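Local coordinates for flagellar hook-associated protein (Burkholderia pseudomallei, PDB 4UT1) that probably serves as a structural component of the bacterial flagellum, forming the junction between the hook and the filament, at residues Gln317-Asn322 / Gly333-Ala338. Numbering follows the deposited sequence.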
ATOM      1  N   GLN A 317      13.387  -0.301  -1.122  1.00 11.12           N
ATOM      2  CA  GLN A 317      14.537  -0.748  -0.330  1.00 10.86           C
ATOM      3  C   GLN A 317      15.650  -1.352  -1.165  1.00 13.24           C
ATOM      4  O   GLN A 317      16.830  -1.103  -0.914  1.00 12.03           O
ATOM      5  CB  GLN A 317      14.113  -1.775   0.707  1.00 11.15           C
ATOM      6  CG  GLN A 317      13.373  -1.207   1.875  1.00 18.70           C
ATOM      7  CD  GLN A 317      13.047  -2.277   2.883  1.00 21.36           C
ATOM      8  OE1 GLN A 317      13.895  -2.660   3.683  1.00 23.14           O
ATOM      9  NE2 GLN A 317      11.828  -2.798   2.827  1.00 21.39           N
ATOM     10  N   VAL A 318      15.286  -2.175  -2.132  1.00 11.56           N
ATOM     11  CA  VAL A 318      16.276  -2.856  -2.942  1.00 10.91           C
ATOM     12  C   VAL A 318      16.964  -1.829  -3.831  1.00 12.47           C
ATOM     13  O   VAL A 318      18.193  -1.794  -3.924  1.00 11.41           O
ATOM     14  CB  VAL A 318      15.630  -4.001  -3.778  1.00 10.74           C
ATOM     15  CG1 VAL A 318      16.550  -4.453  -4.901  1.00 12.56           C
ATOM     16  CG2 VAL A 318      15.277  -5.163  -2.860  1.00  7.92           C
ATOM     17  N   ASN A 319      16.170  -0.947  -4.428  1.00  9.23           N
ATOM     18  CA  ASN A 319      16.704   0.105  -5.280  1.00 11.49           C
ATOM     19  C   ASN A 319      17.669   1.001  -4.512  1.00 11.65           C
ATOM     20  O   ASN A 319      18.727   1.350  -5.024  1.00 13.00           O
ATOM     21  CB  ASN A 319      15.579   0.959  -5.885  1.00 11.27           C
ATOM     22  CG  ASN A 319      14.806   0.216  -6.957  1.00 11.92           C
ATOM     23  OD1 ASN A 319      15.256  -0.810  -7.442  1.00 12.48           O
ATOM     24  ND2 ASN A 319      13.632   0.736  -7.329  1.00 15.26           N
ATOM     25  N   ALA A 320      17.306   1.350  -3.282  1.00 10.93           N
ATOM     26  CA  ALA A 320      18.120   2.271  -2.486  1.00 11.11           C
ATOM     27  C   ALA A 320      19.444   1.628  -2.107  1.00 13.65           C
ATOM     28  O   ALA A 320      20.498   2.293  -2.118  1.00 12.35           O
ATOM     29  CB  ALA A 320      17.367   2.710  -1.220  1.00 10.84           C
ATOM     30  N   GLN A 321      19.392   0.344  -1.762  1.00 11.05           N
ATOM     31  CA  GLN A 321      20.604  -0.377  -1.369  1.00 13.89           C
ATOM     32  C   GLN A 321      21.488  -0.678  -2.580  1.00 14.41           C
ATOM     33  O   GLN A 321      22.705  -0.634  -2.478  1.00 12.78           O
ATOM     34  CB  GLN A 321      20.263  -1.680  -0.631  1.00 13.96           C
ATOM     35  CG  GLN A 321      21.450  -2.321   0.107  1.00 13.38           C
ATOM     36  CD  GLN A 321      22.073  -1.387   1.152  1.00 19.38           C
ATOM     37  OE1 GLN A 321      21.371  -0.830   1.991  1.00 21.92           O
ATOM     38  NE2 GLN A 321      23.394  -1.219   1.097  1.00 18.41           N
ATOM     39  N   ASN A 322      20.893  -0.991  -3.724  1.00 10.07           N
ATOM     40  CA  ASN A 322      21.716  -1.223  -4.904  1.00 10.37           C
ATOM     41  C   ASN A 322      22.485   0.037  -5.323  1.00 13.92           C
ATOM     42  O   ASN A 322      23.648  -0.045  -5.755  1.00 14.00           O
ATOM     43  CB  ASN A 322      20.868  -1.764  -6.061  1.00 11.88           C
ATOM     44  CG  ASN A 322      21.691  -2.565  -7.035  1.00 12.65           C
ATOM     45  OD1 ASN A 322      22.348  -3.543  -6.649  1.00 11.56           O
ATOM     46  ND2 ASN A 322      21.684  -2.156  -8.300  1.00 11.84           N
ATOM     47  N   GLY A 333      25.396   1.370  -8.681  1.00 16.30           N
ATOM     48  CA  GLY A 333      24.255   0.526  -8.976  1.00 15.13           C
ATOM     49  C   GLY A 333      23.054   1.387  -9.308  1.00 14.52           C
ATOM     50  O   GLY A 333      22.929   2.506  -8.811  1.00 15.40           O
ATOM     51  N   GLY A 334      22.192   0.876 -10.176  1.00 15.25           N
ATOM     52  CA  GLY A 334      20.944   1.550 -10.493  1.00 17.75           C
ATOM     53  C   GLY A 334      19.761   0.791  -9.928  1.00 14.53           C
ATOM     54  O   GLY A 334      19.915  -0.116  -9.113  1.00 14.75           O
ATOM     55  N   SER A 335      18.559   1.142 -10.366  1.00 12.22           N
ATOM     56  CA  SER A 335      17.382   0.426  -9.891  1.00 15.03           C
ATOM     57  C   SER A 335      17.372  -1.020 -10.381  1.00 12.20           C
ATOM     58  O   SER A 335      17.806  -1.300 -11.487  1.00 13.44           O
ATOM     59  CB  SER A 335      16.112   1.148 -10.341  1.00 13.17           C
ATOM     60  OG  SER A 335      16.006   2.364  -9.625  1.00 19.79           O
ATOM     61  N   LEU A 336      16.880  -1.924  -9.540  1.00 11.51           N
ATOM     62  CA  LEU A 336      16.617  -3.313  -9.942  1.00 11.52           C
ATOM     63  C   LEU A 336      15.116  -3.552 -10.161  1.00 12.10           C
ATOM     64  O   LEU A 336      14.727  -4.487 -10.849  1.00 11.46           O
ATOM     65  CB  LEU A 336      17.160  -4.291  -8.894  1.00 10.76           C
ATOM     66  CG  LEU A 336      18.678  -4.226  -8.700  1.00 13.25           C
ATOM     67  CD1 LEU A 336      19.124  -5.245  -7.672  1.00  9.39           C
ATOM     68  CD2 LEU A 336      19.401  -4.454 -10.025  1.00 16.12           C
ATOM     69  N   PHE A 337      14.276  -2.698  -9.578  1.00 11.65           N
ATOM     70  CA  PHE A 337      12.826  -2.833  -9.708  1.00 12.38           C
ATOM     71  C   PHE A 337      12.149  -1.492  -9.973  1.00 11.33           C
ATOM     72  O   PHE A 337      12.688  -0.442  -9.648  1.00 14.56           O
ATOM     73  CB  PHE A 337      12.240  -3.475  -8.447  1.00 13.27           C
ATOM     74  CG  PHE A 337      12.715  -4.869  -8.218  1.00 12.44           C
ATOM     75  CD1 PHE A 337      12.087  -5.927  -8.835  1.00 11.58           C
ATOM     76  CD2 PHE A 337      13.838  -5.121  -7.429  1.00 14.84           C
ATOM     77  CE1 PHE A 337      12.543  -7.218  -8.664  1.00 13.48           C
ATOM     78  CE2 PHE A 337      14.287  -6.417  -7.240  1.00 13.78           C
ATOM     79  CZ  PHE A 337      13.632  -7.469  -7.858  1.00 12.22           C
ATOM     80  N   ALA A 338      10.961  -1.542 -10.576  1.00 14.28           N
ATOM     81  CA  ALA A 338      10.180  -0.346 -10.828  1.00 17.14           C
ATOM     82  C   ALA A 338       8.696  -0.605 -10.555  1.00 17.50           C
ATOM     83  O   ALA A 338       8.222  -1.730 -10.677  1.00 14.74           O
ATOM     84  CB  ALA A 338      10.391   0.136 -12.266  1.00 14.01           C
TER
HETATM   85  O   HOH W   1      18.232   3.098  -7.357  1.00 24.77           O
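Asn319 OD1 takes two successive backbone N-H groups: Leu336 N at 2.9 Å and Phe337 N at 3.0 Å. The Phe337 N-H arrives in the carbonyl plane on a lone pair, whereas the Leu336 N-H is more bent and comes in tilted from that plane. The other end of the same amide returns a bond, Asn319 ND2 to Phe337 O at 2.8 Å; Phe337 O lies in the Asn319 amide plane, but the donor sits above the Phe337 carbonyl plane. With three bonds on its two ends, the Asn319 amide has little freedom to rotate or flip. One turn on, Asn322 has CG anti to its backbone N (chi1 -155°), which turns the amide to the loop; its ND2 donates almost straight to Gly334 O, 2.8 Å away. These two asparagines dock the chain that doubles back after the long helix 287-322 and leads into strand 337-338, itself paired antiparallel with strand 435-436. Backbone groups hold the Asn322 amide as well: ND2 also bonds Ala443 O, and OD1 Ala445 N. Beside these polar bonds, Val318 CG1 meets the Phe337 ring at its edge, in plane, 3.8 Å from CD2, and lies 3.9 Å from Leu336 CD1. The Leu336 and Asn322 side chains cross at about a right angle, Leu336 CD2 3.7 Å from Asn322 ND2. Tyr120 of helix 113-129 touches Val318, Leu336 and Phe337. At the exposed Ser335, a water donates to Asn319 O and also hydrogen-bonds Ser335 OG.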